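Local coordinates for putative cytoplasmic protein (Salmonella typhimurium LT2, PDB 2Q02) that is of unknown function but binds zinc in a xylose isomerase-like TIM barrel and may act as an isomerase, at residues 29-34 and 262-267; 89-94 and 132-137; 170-175 and 222-227; 188-193 and 236-241. One frame throughout, in Å; residues are numbered along the deposited sequence.

Contact 1 opens first, at 29-34, the end of helix 21-30 and the loop after it, and closes last, at 262-267 in helix 256-271; the other three contacts nest inside its loop, and it brings the two ends of the barrel together. Contact 2 opens on helix 81-97 and closes at the start of strand 135-138, before contact 3 begins. Contacts 3 and 4 cross: 170-175 and 188-193 open in turn, then 222-227 and 236-241 close them in the same order. Contact 3 joins the zinc-binding end of strand 166-170 to the start of helix 226-235, whereas contact 4 joins the turns that lead into strands 193-198 and 242-244.

Contact 1 of 4, residues 29-34 and 262-267; sequences KRLEFN and QINRSV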
loop_
_atom_site.group_PDB
_atom_site.type_symbol
_atom_site.label_atom_id
_atom_site.label_comp_id
_atom_site.label_asym_id
_atom_site.label_seq_id
_atom_site.Cartn_x
_atom_site.Cartn_y
_atom_site.Cartn_z
ATOM N N LYS A 29 -16.051 10.111 -0.418
ATOM C CA LYS A 29 -16.743 11.097 0.435
ATOM C C LYS A 29 -18.163 10.625 0.794
ATOM O O LYS A 29 -18.562 10.753 1.953
ATOM C CB LYS A 29 -16.736 12.516 -0.168
ATOM C CG LYS A 29 -17.705 13.528 0.536
ATOM C CD LYS A 29 -16.988 14.776 1.067
ATOM C CE LYS A 29 -17.956 15.803 1.717
ATOM N NZ LYS A 29 -18.929 16.403 0.743
ATOM N N ARG A 30 -18.908 10.063 -0.165
ATOM C CA ARG A 30 -20.235 9.488 0.110
ATOM C C ARG A 30 -20.166 8.447 1.245
ATOM O O ARG A 30 -21.077 8.350 2.071
ATOM C CB ARG A 30 -20.859 8.857 -1.160
ATOM C CG ARG A 30 -21.616 9.833 -2.100
ATOM C CD ARG A 30 -22.336 9.105 -3.270
ATOM N NE ARG A 30 -21.456 8.923 -4.430
ATOM C CZ ARG A 30 -21.027 7.759 -4.925
ATOM N NH1 ARG A 30 -21.399 6.599 -4.412
ATOM N NH2 ARG A 30 -20.206 7.759 -5.962
ATOM N N LEU A 31 -19.088 7.663 1.284
ATOM C CA LEU A 31 -18.881 6.652 2.340
ATOM C C LEU A 31 -18.308 7.227 3.641
ATOM O O LEU A 31 -18.079 6.495 4.603
ATOM C CB LEU A 31 -17.935 5.568 1.833
ATOM C CG LEU A 31 -18.493 4.740 0.682
ATOM C CD1 LEU A 31 -17.433 3.795 0.138
ATOM C CD2 LEU A 31 -19.727 3.967 1.142
ATOM N N GLU A 32 -18.054 8.529 3.643
ATOM C CA GLU A 32 -17.549 9.265 4.805
ATOM C C GLU A 32 -16.163 8.831 5.272
ATOM O O GLU A 32 -15.908 8.789 6.474
ATOM C CB GLU A 32 -18.539 9.222 5.970
ATOM C CG GLU A 32 -19.652 10.245 5.858
ATOM C CD GLU A 32 -20.681 10.092 6.949
ATOM O OE1 GLU A 32 -21.343 9.033 6.988
ATOM O OE2 GLU A 32 -20.828 11.029 7.762
ATOM N N PHE A 33 -15.284 8.489 4.327
ATOM C CA PHE A 33 -13.850 8.347 4.610
ATOM C C PHE A 33 -13.146 9.587 4.096
ATOM O O PHE A 33 -13.689 10.318 3.288
ATOM C CB PHE A 33 -13.273 7.076 3.975
ATOM C CG PHE A 33 -13.952 5.837 4.449
ATOM C CD1 PHE A 33 -13.770 5.398 5.758
ATOM C CD2 PHE A 33 -14.844 5.154 3.624
ATOM C CE1 PHE A 33 -14.431 4.273 6.222
ATOM C CE2 PHE A 33 -15.510 4.028 4.083
ATOM C CZ PHE A 33 -15.304 3.589 5.381
ATOM N N ASN A 34 -11.938 9.821 4.581
ATOM C CA ASN A 34 -11.205 11.043 4.259
ATOM C C ASN A 34 -9.766 10.772 3.790
ATOM O O ASN A 34 -8.929 11.660 3.802
ATOM C CB ASN A 34 -11.194 11.979 5.475
ATOM C CG ASN A 34 -10.498 11.359 6.704
ATOM O OD1 ASN A 34 -9.747 10.379 6.611
ATOM N ND2 ASN A 34 -10.759 11.941 7.862
ATOM N N GLN A 262 -18.831 -3.360 -0.587
ATOM C CA GLN A 262 -17.659 -4.167 -0.225
ATOM C C GLN A 262 -16.754 -3.462 0.767
ATOM O O GLN A 262 -16.109 -4.095 1.600
ATOM C CB GLN A 262 -16.864 -4.488 -1.477
ATOM C CG GLN A 262 -17.624 -5.362 -2.470
ATOM C CD GLN A 262 -17.357 -6.844 -2.294
ATOM O OE1 GLN A 262 -16.632 -7.266 -1.393
ATOM N NE2 GLN A 262 -17.941 -7.644 -3.170
ATOM N N ILE A 263 -16.693 -2.144 0.653
ATOM C CA ILE A 263 -15.936 -1.325 1.591
ATOM C C ILE A 263 -16.688 -1.318 2.899
ATOM O O ILE A 263 -16.096 -1.523 3.948
ATOM C CB ILE A 263 -15.707 0.133 1.073
ATOM C CG1 ILE A 263 -14.833 0.122 -0.197
ATOM C CG2 ILE A 263 -15.024 0.972 2.132
ATOM C CD1 ILE A 263 -14.964 1.356 -1.104
ATOM N N ASN A 264 -17.990 -1.084 2.854
ATOM C CA ASN A 264 -18.806 -1.182 4.084
ATOM C C ASN A 264 -18.749 -2.594 4.729
ATOM O O ASN A 264 -18.537 -2.715 5.946
ATOM C CB ASN A 264 -20.256 -0.740 3.822
ATOM C CG ASN A 264 -20.384 0.761 3.565
ATOM O OD1 ASN A 264 -19.525 1.560 3.957
ATOM N ND2 ASN A 264 -21.465 1.147 2.906
ATOM N N ARG A 265 -18.884 -3.643 3.908
ATOM C CA ARG A 265 -18.849 -5.016 4.411
ATOM C C ARG A 265 -17.492 -5.341 5.043
ATOM O O ARG A 265 -17.430 -5.989 6.079
ATOM C CB ARG A 265 -19.213 -6.027 3.308
ATOM N N SER A 266 -16.412 -4.871 4.430
ATOM C CA SER A 266 -15.059 -5.117 4.944
ATOM C C SER A 266 -14.818 -4.422 6.289
ATOM O O SER A 266 -14.371 -5.061 7.239
ATOM C CB SER A 266 -14.013 -4.703 3.918
ATOM O OG SER A 266 -14.075 -5.568 2.790
ATOM N N VAL A 267 -15.141 -3.132 6.366
ATOM C CA VAL A 267 -15.063 -2.369 7.622
ATOM C C VAL A 267 -15.853 -3.040 8.738
ATOM O O VAL A 267 -15.304 -3.297 9.816
ATOM C CB VAL A 267 -15.526 -0.901 7.422
ATOM C CG1 VAL A 267 -15.833 -0.199 8.755
ATOM C CG2 VAL A 267 -14.432 -0.127 6.674
#
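L31 and I263 meet methyl to methyl, their side chains set perpendicular to each other, with L31 CD1 3.7 Å from I263 CD1. The second branch of L31 goes elsewhere: CD2 lies against the amide end of N264, 3.7 Å from OD1, at the solvent-exposed margin of the contact. I263 is divided in the same way. With its CG1 beside the backbone N (chi1 -64°), the longer branch serves L31 while CG2 is turned to the aromatic ring of F33, 3.7 Å from CE2. F33 lies alongside I263 and V267, pointing opposite to each, and its far corner, CZ, comes 4.0 Å from V267 CG2. Both methyls reach the ring obliquely. One face of the same ring carries the carbonyl O of L31, 3.5 Å above the plane and toward the rim. E32, between L31 and F33, has positive phi (64°) in the Schellman motif that ends helix 21-30, its N bonding back to K29 O. Within helix 256-271, S266 turns its hydroxyl back to Q262 O, which also receives the backbone N of S266. Beneath the contact lie F9 and I11 of strand 9-12. The arrangement is the closure of a TIM barrel, in which the last helix packs against the loop that follows the first helix, over the outside of the first strand.

Contact 2 of 4, residues 89-94 and 132-137; sequences GLLRDA and YDIQGL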
loop_
_atom_site.group_PDB
_atom_site.type_symbol
_atom_site.label_atom_id
_atom_site.label_comp_id
_atom_site.label_asym_id
_atom_site.label_seq_id
_atom_site.Cartn_x
_atom_site.Cartn_y
_atom_site.Cartn_z
ATOM N N GLY A 89 9.964 11.438 -11.429
ATOM C CA GLY A 89 8.664 11.703 -12.035
ATOM C C GLY A 89 7.537 11.456 -11.063
ATOM O O GLY A 89 6.598 12.228 -11.004
ATOM N N LEU A 90 7.655 10.385 -10.289
ATOM C CA LEU A 90 6.661 10.040 -9.282
ATOM C C LEU A 90 6.724 10.932 -8.034
ATOM O O LEU A 90 5.691 11.164 -7.383
ATOM C CB LEU A 90 6.775 8.572 -8.876
ATOM C CG LEU A 90 6.221 7.563 -9.879
ATOM C CD1 LEU A 90 6.766 6.141 -9.611
ATOM C CD2 LEU A 90 4.687 7.560 -9.879
ATOM N N LEU A 91 7.927 11.418 -7.697
ATOM C CA LEU A 91 8.092 12.417 -6.639
ATOM C C LEU A 91 7.454 13.760 -7.006
ATOM O O LEU A 91 6.832 14.394 -6.155
ATOM C CB LEU A 91 9.563 12.578 -6.273
ATOM C CG LEU A 91 10.141 11.402 -5.465
ATOM C CD1 LEU A 91 11.661 11.445 -5.463
ATOM C CD2 LEU A 91 9.605 11.374 -4.008
ATOM N N ARG A 92 7.579 14.179 -8.266
ATOM C CA ARG A 92 6.834 15.355 -8.757
ATOM C C ARG A 92 5.329 15.159 -8.643
ATOM O O ARG A 92 4.604 16.097 -8.267
ATOM C CB ARG A 92 7.112 15.636 -10.241
ATOM C CG ARG A 92 8.438 16.246 -10.548
ATOM C CD ARG A 92 8.642 16.379 -12.056
ATOM N NE ARG A 92 9.912 15.752 -12.424
ATOM C CZ ARG A 92 10.094 14.850 -13.385
ATOM N NH1 ARG A 92 9.094 14.455 -14.160
ATOM N NH2 ARG A 92 11.301 14.353 -13.593
ATOM N N ASP A 93 4.872 13.963 -9.034
ATOM C CA ASP A 93 3.452 13.609 -8.995
ATOM C C ASP A 93 2.891 13.698 -7.581
ATOM O O ASP A 93 1.792 14.208 -7.363
ATOM C CB ASP A 93 3.238 12.182 -9.539
ATOM C CG ASP A 93 3.301 12.113 -11.050
ATOM O OD1 ASP A 93 3.215 13.184 -11.705
ATOM O OD2 ASP A 93 3.432 10.979 -11.579
ATOM N N ALA A 94 3.668 13.184 -6.629
ATOM C CA ALA A 94 3.287 13.176 -5.217
ATOM C C ALA A 94 3.265 14.594 -4.665
ATOM O O ALA A 94 2.286 15.007 -4.027
ATOM C CB ALA A 94 4.231 12.268 -4.397
ATOM N N TYR A 132 12.009 16.549 -2.121
ATOM C CA TYR A 132 10.627 16.787 -2.532
ATOM C C TYR A 132 9.701 16.858 -1.312
ATOM O O TYR A 132 8.492 17.022 -1.462
ATOM C CB TYR A 132 10.103 15.690 -3.487
ATOM C CG TYR A 132 10.741 15.701 -4.856
ATOM C CD1 TYR A 132 12.027 15.209 -5.059
ATOM C CD2 TYR A 132 10.061 16.204 -5.950
ATOM C CE1 TYR A 132 12.619 15.242 -6.312
ATOM C CE2 TYR A 132 10.637 16.231 -7.215
ATOM C CZ TYR A 132 11.910 15.759 -7.392
ATOM O OH TYR A 132 12.465 15.817 -8.655
ATOM N N ASP A 133 10.264 16.736 -0.114
ATOM C CA ASP A 133 9.485 16.609 1.133
ATOM C C ASP A 133 8.400 15.524 1.082
ATOM O O ASP A 133 7.269 15.747 1.473
ATOM C CB ASP A 133 8.892 17.944 1.587
ATOM C CG ASP A 133 8.392 17.898 3.044
ATOM O OD1 ASP A 133 9.035 17.206 3.855
ATOM O OD2 ASP A 133 7.365 18.540 3.378
ATOM N N ILE A 134 8.781 14.341 0.605
ATOM C CA ILE A 134 7.879 13.194 0.533
ATOM C C ILE A 134 8.426 12.095 1.446
ATOM O O ILE A 134 9.645 11.883 1.515
ATOM C CB ILE A 134 7.723 12.669 -0.922
ATOM C CG1 ILE A 134 7.172 13.765 -1.849
ATOM C CG2 ILE A 134 6.843 11.405 -0.959
ATOM C CD1 ILE A 134 5.783 14.308 -1.480
ATOM N N GLN A 135 7.521 11.420 2.151
ATOM C CA GLN A 135 7.868 10.263 2.979
ATOM C C GLN A 135 7.969 9.025 2.128
ATOM O O GLN A 135 7.291 8.887 1.113
ATOM C CB GLN A 135 6.832 10.023 4.080
ATOM C CG GLN A 135 6.789 11.117 5.171
ATOM C CD GLN A 135 5.533 11.064 6.043
ATOM O OE1 GLN A 135 4.769 10.082 6.033
ATOM N NE2 GLN A 135 5.303 12.132 6.791
ATOM N N GLY A 136 8.827 8.116 2.543
ATOM C CA GLY A 136 8.994 6.852 1.837
ATOM C C GLY A 136 8.413 5.682 2.607
ATOM O O GLY A 136 8.592 5.558 3.825
ATOM N N LEU A 137 7.708 4.825 1.880
ATOM C CA LEU A 137 7.171 3.604 2.445
ATOM C C LEU A 137 7.735 2.392 1.669
ATOM O O LEU A 137 7.455 2.213 0.466
ATOM C CB LEU A 137 5.634 3.626 2.387
ATOM C CG LEU A 137 4.907 4.541 3.358
ATOM C CD1 LEU A 137 3.430 4.526 3.063
ATOM C CD2 LEU A 137 5.197 4.113 4.803
#
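L91 lays its CB squarely over the ring of Y132, 3.6 Å from the centroid and only 11° off the ring normal, a CH-pi contact over the face. The two methyls of L91 part: CD1 reaches the ring at Y132 CD1, 3.8 Å away, and CD2 touches I134 CB, also at 3.8 Å. L91 thus meets Y132 crosswise, whereas it lies side by side with I134, the two pointing opposite ways. I134 is folded at both torsions, near -60° each, and this brings its CD1 to within 3.9 Å of A94 CB, one helical turn on from L91. R92, although its CB points away, runs alongside Y132 in the same direction, its CG 4.0 Å from the ring atom CE2. The chain then bends at chi3, and the guanidinium, its plane 52° from that of the ring, lies over G89 CA of its own helix. Y132 and I134 flank D133, whose positive phi marks the Schellman motif ending helix 115-130. L102 of strand 101-104 touches both L91 and I134 from the barrel side. Leucine, alanine and isoleucine so placed form the apolar layer between outer helices and inner strands of a TIM barrel, here where a helix turns into strand 135-138.

Contact 3 of 4, residues 170-175 and 222-227; sequences DTFHHH and DVMQNY. With ZN (zinc ion), chain E.
Short helix 171-176 lies along the turn that leads into helix 226-235, with the CA atoms of T171 and N226 6.5 Å apart and those of H175 and M224 6.0 Å apart. T171 OG1 donates to N226 OD1 at 2.7 Å, tilted 31° from the carbonyl plane. A chi1 of 56° tucks the hydroxyl over the T171 backbone, on the side facing N226. The amide of N226 is fixed from its other end: ND2 donates to D222 OD2 at 2.7 Å, an oxygen that also accepts the backbone N of N226. The remaining carboxylate oxygen, D222 OD1, takes the N of M224 from above its plane and so forms an Asx turn.

This is the C-terminal end of the barrel strands, the side where TIM-barrel enzymes carry their active sites, and here it holds the zinc. D170, last residue of strand 166-170, binds the zinc ion through OD2 at 2.0 Å, alongside E139, H197 and E245, while R215 also bonds to that oxygen. Its OD1 accepts a weak N-cap bond from F172 N.

Farther from the metal, selenomethionine M224 runs across H175 at about a right angle. Its CG sits over one face of the imidazole, 3.8 Å from the centroid, and its extended chain carries CE between the two aromatic residues, 3.4 Å from F172 CD2 and 3.3 Å from H175 ND1. The selenium meets the F172 ring obliquely in a Met-aromatic contact. H175 ND1, buried beneath this chain, has no hydrogen-bonding partner in the model.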
loop_
_atom_site.group_PDB
_atom_site.type_symbol
_atom_site.label_atom_id
_atom_site.label_comp_id
_atom_site.label_asym_id
_atom_site.label_seq_id
_atom_site.Cartn_x
_atom_site.Cartn_y
_atom_site.Cartn_z
ATOM N N ASP A 170 1.682 -5.146 4.161
ATOM C CA ASP A 170 0.579 -5.597 3.342
ATOM C C ASP A 170 0.181 -7.035 3.764
ATOM O O ASP A 170 1.007 -7.956 3.716
ATOM C CB ASP A 170 1.055 -5.525 1.908
ATOM C CG ASP A 170 -0.020 -5.786 0.934
ATOM O OD1 ASP A 170 -0.684 -6.826 1.079
ATOM O OD2 ASP A 170 -0.179 -4.956 0.022
ATOM N N THR A 171 -1.064 -7.227 4.210
ATOM C CA THR A 171 -1.468 -8.515 4.803
ATOM C C THR A 171 -1.312 -9.701 3.838
ATOM O O THR A 171 -1.038 -10.814 4.274
ATOM C CB THR A 171 -2.910 -8.514 5.291
ATOM O OG1 THR A 171 -3.771 -8.164 4.201
ATOM C CG2 THR A 171 -3.091 -7.543 6.463
ATOM N N PHE A 172 -1.488 -9.460 2.545
ATOM C CA PHE A 172 -1.245 -10.476 1.532
ATOM C C PHE A 172 0.227 -10.869 1.486
ATOM O O PHE A 172 0.573 -12.067 1.416
ATOM C CB PHE A 172 -1.677 -9.963 0.160
ATOM C CG PHE A 172 -1.257 -10.841 -0.991
ATOM C CD1 PHE A 172 -0.041 -10.643 -1.629
ATOM C CD2 PHE A 172 -2.111 -11.834 -1.476
ATOM C CE1 PHE A 172 0.325 -11.449 -2.731
ATOM C CE2 PHE A 172 -1.758 -12.628 -2.573
ATOM C CZ PHE A 172 -0.546 -12.433 -3.205
ATOM N N HIS A 173 1.088 -9.857 1.495
ATOM C CA HIS A 173 2.524 -10.110 1.398
ATOM C C HIS A 173 3.067 -10.758 2.670
ATOM O O HIS A 173 3.947 -11.614 2.588
ATOM C CB HIS A 173 3.298 -8.866 0.949
ATOM C CG HIS A 173 2.980 -8.471 -0.458
ATOM N ND1 HIS A 173 3.262 -9.286 -1.538
ATOM C CD2 HIS A 173 2.362 -7.377 -0.964
ATOM C CE1 HIS A 173 2.851 -8.696 -2.651
ATOM N NE2 HIS A 173 2.310 -7.534 -2.330
ATOM N N HIS A 174 2.513 -10.388 3.820
ATOM C CA HIS A 174 2.787 -11.101 5.062
ATOM C C HIS A 174 2.368 -12.581 4.954
ATOM O O HIS A 174 3.096 -13.500 5.375
ATOM C CB HIS A 174 2.036 -10.438 6.235
ATOM C CG HIS A 174 2.174 -11.156 7.549
ATOM N ND1 HIS A 174 3.156 -10.850 8.469
ATOM C CD2 HIS A 174 1.440 -12.153 8.103
ATOM C CE1 HIS A 174 3.035 -11.643 9.518
ATOM N NE2 HIS A 174 2.002 -12.445 9.321
ATOM N N HIS A 175 1.180 -12.818 4.402
ATOM C CA HIS A 175 0.657 -14.172 4.300
ATOM C C HIS A 175 1.531 -15.050 3.428
ATOM O O HIS A 175 1.744 -16.216 3.753
ATOM C CB HIS A 175 -0.770 -14.143 3.755
ATOM C CG HIS A 175 -1.433 -15.482 3.698
ATOM N ND1 HIS A 175 -1.755 -16.101 2.510
ATOM C CD2 HIS A 175 -1.861 -16.307 4.681
ATOM C CE1 HIS A 175 -2.360 -17.246 2.764
ATOM N NE2 HIS A 175 -2.428 -17.398 4.074
ATOM N N ASP A 222 -12.265 -15.359 3.860
ATOM C CA ASP A 222 -10.849 -14.923 3.745
ATOM C C ASP A 222 -9.897 -16.009 4.263
ATOM O O ASP A 222 -10.098 -16.571 5.332
ATOM C CB ASP A 222 -10.609 -13.576 4.492
ATOM C CG ASP A 222 -9.117 -13.124 4.505
ATOM O OD1 ASP A 222 -8.358 -13.358 3.535
ATOM O OD2 ASP A 222 -8.685 -12.503 5.495
ATOM N N VAL A 223 -8.857 -16.291 3.494
ATOM C CA VAL A 223 -7.894 -17.344 3.823
ATOM C C VAL A 223 -6.676 -16.799 4.612
ATOM O O VAL A 223 -5.935 -17.560 5.242
ATOM C CB VAL A 223 -7.466 -18.095 2.504
ATOM C CG1 VAL A 223 -6.072 -18.714 2.592
ATOM C CG2 VAL A 223 -8.513 -19.157 2.139
HETATM N N MSE A 224 -6.488 -15.487 4.612
HETATM C CA MSE A 224 -5.213 -14.932 5.056
HETATM C C MSE A 224 -5.169 -14.428 6.500
HETATM O O MSE A 224 -4.109 -13.969 6.947
HETATM C CB MSE A 224 -4.786 -13.824 4.100
HETATM C CG MSE A 224 -4.877 -14.252 2.672
HETATM SE SE MSE A 224 -3.782 -13.187 1.570
HETATM C CE MSE A 224 -3.568 -14.434 0.240
ATOM N N GLN A 225 -6.288 -14.520 7.219
ATOM C CA GLN A 225 -6.368 -14.097 8.615
ATOM C C GLN A 225 -6.190 -12.585 8.797
ATOM O O GLN A 225 -5.477 -12.143 9.690
ATOM C CB GLN A 225 -5.366 -14.874 9.494
ATOM C CG GLN A 225 -5.810 -16.302 9.803
ATOM C CD GLN A 225 -5.016 -16.933 10.944
ATOM O OE1 GLN A 225 -5.373 -16.794 12.114
ATOM N NE2 GLN A 225 -3.937 -17.634 10.602
ATOM N N ASN A 226 -6.844 -11.789 7.958
ATOM C CA ASN A 226 -6.762 -10.335 8.112
ATOM C C ASN A 226 -7.284 -9.864 9.475
ATOM O O ASN A 226 -6.628 -9.057 10.110
ATOM C CB ASN A 226 -7.506 -9.600 6.986
ATOM C CG ASN A 226 -6.731 -9.596 5.685
ATOM O OD1 ASN A 226 -6.173 -8.575 5.275
ATOM N ND2 ASN A 226 -6.688 -10.745 5.033
ATOM N N TYR A 227 -8.444 -10.377 9.913
ATOM C CA TYR A 227 -9.034 -9.982 11.197
ATOM C C TYR A 227 -8.006 -10.165 12.282
ATOM O O TYR A 227 -7.813 -9.272 13.104
ATOM C CB TYR A 227 -10.297 -10.802 11.548
ATOM C CG TYR A 227 -11.061 -10.300 12.793
ATOM C CD1 TYR A 227 -12.017 -9.291 12.690
ATOM C CD2 TYR A 227 -10.819 -10.839 14.068
ATOM C CE1 TYR A 227 -12.720 -8.825 13.822
ATOM C CE2 TYR A 227 -11.512 -10.378 15.206
ATOM C CZ TYR A 227 -12.463 -9.363 15.079
ATOM O OH TYR A 227 -13.161 -8.878 16.193
HETATM ZN ZN ZN E . 0.226 -3.302 -0.932
#

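Contact 4 of 4, residues 188-193 and 236-241; sequences IDISAI and MGYRGI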
loop_
_atom_site.group_PDB
_atom_site.type_symbol
_atom_site.label_atom_id
_atom_site.label_comp_id
_atom_site.label_asym_id
_atom_site.label_seq_id
_atom_site.Cartn_x
_atom_site.Cartn_y
_atom_site.Cartn_z
ATOM N N ILE A 188 9.222 -7.269 15.252
ATOM C CA ILE A 188 8.685 -6.130 14.498
ATOM C C ILE A 188 8.536 -4.889 15.362
ATOM O O ILE A 188 8.116 -4.963 16.518
ATOM C CB ILE A 188 7.318 -6.445 13.814
ATOM C CG1 ILE A 188 7.077 -5.483 12.642
ATOM C CG2 ILE A 188 6.151 -6.407 14.820
ATOM C CD1 ILE A 188 7.860 -5.850 11.394
ATOM N N ASP A 189 8.876 -3.748 14.778
ATOM C CA ASP A 189 8.648 -2.467 15.424
ATOM C C ASP A 189 7.382 -1.800 14.862
ATOM O O ASP A 189 7.363 -1.339 13.714
ATOM C CB ASP A 189 9.864 -1.568 15.236
ATOM C CG ASP A 189 10.022 -0.589 16.348
ATOM O OD1 ASP A 189 8.996 -0.281 17.010
ATOM O OD2 ASP A 189 11.178 -0.143 16.563
ATOM N N ILE A 190 6.331 -1.782 15.680
ATOM C CA ILE A 190 5.009 -1.286 15.277
ATOM C C ILE A 190 5.034 0.185 14.928
ATOM O O ILE A 190 4.337 0.635 14.007
ATOM C CB ILE A 190 3.984 -1.501 16.402
ATOM C CG1 ILE A 190 3.568 -2.973 16.447
ATOM C CG2 ILE A 190 2.758 -0.565 16.272
ATOM C CD1 ILE A 190 2.851 -3.508 15.173
ATOM N N SER A 191 5.846 0.926 15.664
ATOM C CA SER A 191 5.979 2.351 15.454
ATOM C C SER A 191 6.616 2.686 14.100
ATOM O O SER A 191 6.438 3.797 13.604
ATOM C CB SER A 191 6.806 2.967 16.597
ATOM O OG SER A 191 8.202 2.791 16.366
ATOM N N ALA A 192 7.360 1.740 13.523
ATOM C CA ALA A 192 8.057 1.931 12.234
ATOM C C ALA A 192 7.319 1.288 11.066
ATOM O O ALA A 192 7.916 1.050 9.988
ATOM C CB ALA A 192 9.462 1.356 12.308
ATOM N N ILE A 193 6.045 0.984 11.297
ATOM C CA ILE A 193 5.127 0.541 10.255
ATOM C C ILE A 193 4.328 1.788 9.888
ATOM O O ILE A 193 3.572 2.312 10.723
ATOM C CB ILE A 193 4.169 -0.572 10.779
ATOM C CG1 ILE A 193 4.919 -1.886 10.961
ATOM C CG2 ILE A 193 2.989 -0.801 9.821
ATOM C CD1 ILE A 193 4.127 -2.905 11.756
HETATM N N MSE A 236 -0.764 -4.750 19.735
HETATM C CA MSE A 236 0.628 -4.299 19.851
HETATM C C MSE A 236 0.790 -2.774 19.723
HETATM O O MSE A 236 1.914 -2.259 19.774
HETATM C CB MSE A 236 1.493 -4.993 18.819
HETATM C CG MSE A 236 1.626 -6.513 18.959
HETATM SE SE MSE A 236 2.542 -7.185 17.312
HETATM C CE MSE A 236 4.221 -6.204 17.464
ATOM N N GLY A 237 -0.329 -2.067 19.556
ATOM C CA GLY A 237 -0.380 -0.612 19.710
ATOM C C GLY A 237 -0.422 0.202 18.428
ATOM O O GLY A 237 -0.208 1.401 18.466
ATOM N N TYR A 238 -0.706 -0.427 17.290
ATOM C CA TYR A 238 -0.762 0.310 16.017
ATOM C C TYR A 238 -1.960 1.251 15.986
ATOM O O TYR A 238 -3.092 0.793 16.136
ATOM C CB TYR A 238 -0.860 -0.655 14.829
ATOM C CG TYR A 238 -0.864 0.008 13.462
ATOM C CD1 TYR A 238 0.281 0.600 12.950
ATOM C CD2 TYR A 238 -1.999 -0.002 12.662
ATOM C CE1 TYR A 238 0.297 1.188 11.660
ATOM C CE2 TYR A 238 -1.999 0.575 11.377
ATOM C CZ TYR A 238 -0.853 1.173 10.885
ATOM O OH TYR A 238 -0.855 1.759 9.637
ATOM N N ARG A 239 -1.699 2.541 15.756
ATOM C CA ARG A 239 -2.735 3.565 15.589
ATOM C C ARG A 239 -2.716 4.188 14.195
ATOM O O ARG A 239 -3.274 5.268 14.000
ATOM C CB ARG A 239 -2.529 4.688 16.619
ATOM C CG ARG A 239 -2.692 4.252 18.057
ATOM C CD ARG A 239 -4.162 3.965 18.385
ATOM N NE ARG A 239 -4.280 3.104 19.562
ATOM C CZ ARG A 239 -4.435 1.776 19.543
ATOM N NH1 ARG A 239 -4.521 1.105 18.398
ATOM N NH2 ARG A 239 -4.520 1.109 20.697
ATOM N N GLY A 240 -2.081 3.513 13.232
ATOM C CA GLY A 240 -1.892 4.058 11.893
ATOM C C GLY A 240 -3.030 3.720 10.960
ATOM O O GLY A 240 -4.069 3.282 11.388
ATOM N N ILE A 241 -2.817 3.912 9.673
ATOM C CA ILE A 241 -3.883 3.821 8.683
ATOM C C ILE A 241 -4.016 2.393 8.115
ATOM O O ILE A 241 -3.013 1.700 7.844
ATOM C CB ILE A 241 -3.635 4.834 7.527
ATOM C CG1 ILE A 241 -3.671 6.277 8.076
ATOM C CG2 ILE A 241 -4.653 4.650 6.408
ATOM C CD1 ILE A 241 -3.177 7.349 7.110
#
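Two turns lie against each other, closest at I190 and Y238 (CA atoms 6.0 Å apart) and diverging to 8.0 Å between the CA atoms of I193 and G240. The first, after helix 180-187, contains a short 3-10 segment at 190-191; the second leaves helix 226-235 through a Schellman motif in which G237 takes a phi of 103°. I190 is the wedge between them. Its CG1 faces selenomethionine M236, whose chain bends at chi3 (60°) to bring CE 3.4 Å from that atom, and whose methyl also comes tightly against I188 CG2. The other branch of I190, CG2, is set over the backbone at Y238 N and lies 3.9 Å from Y238 CB.

Y238 swings its ring away from its own N (chi1 -178°) and presents an edge to the first turn. There CE1 comes 3.6 Å from I193 O, which lies in the ring plane, and 3.8 Å from I193 CG2. Over one face, G240 N is centred 3.3 Å above the plane. The hydroxyl is held by its own segment: OH donates to I241 O at 2.8 Å, from above the carbonyl plane. This bond bridges 238-241 and, with G240 N over one face, probably limits ring rotation. L233 of helix 226-235 touches I190, I193 and Y238, completing the apolar cluster. No polar bond links the two turns, while Q155 and R8 bond to their carbonyls from outside; carbon surfaces and an aromatic edge against a carbonyl join them, consistent with an interface held mainly by apolar fit.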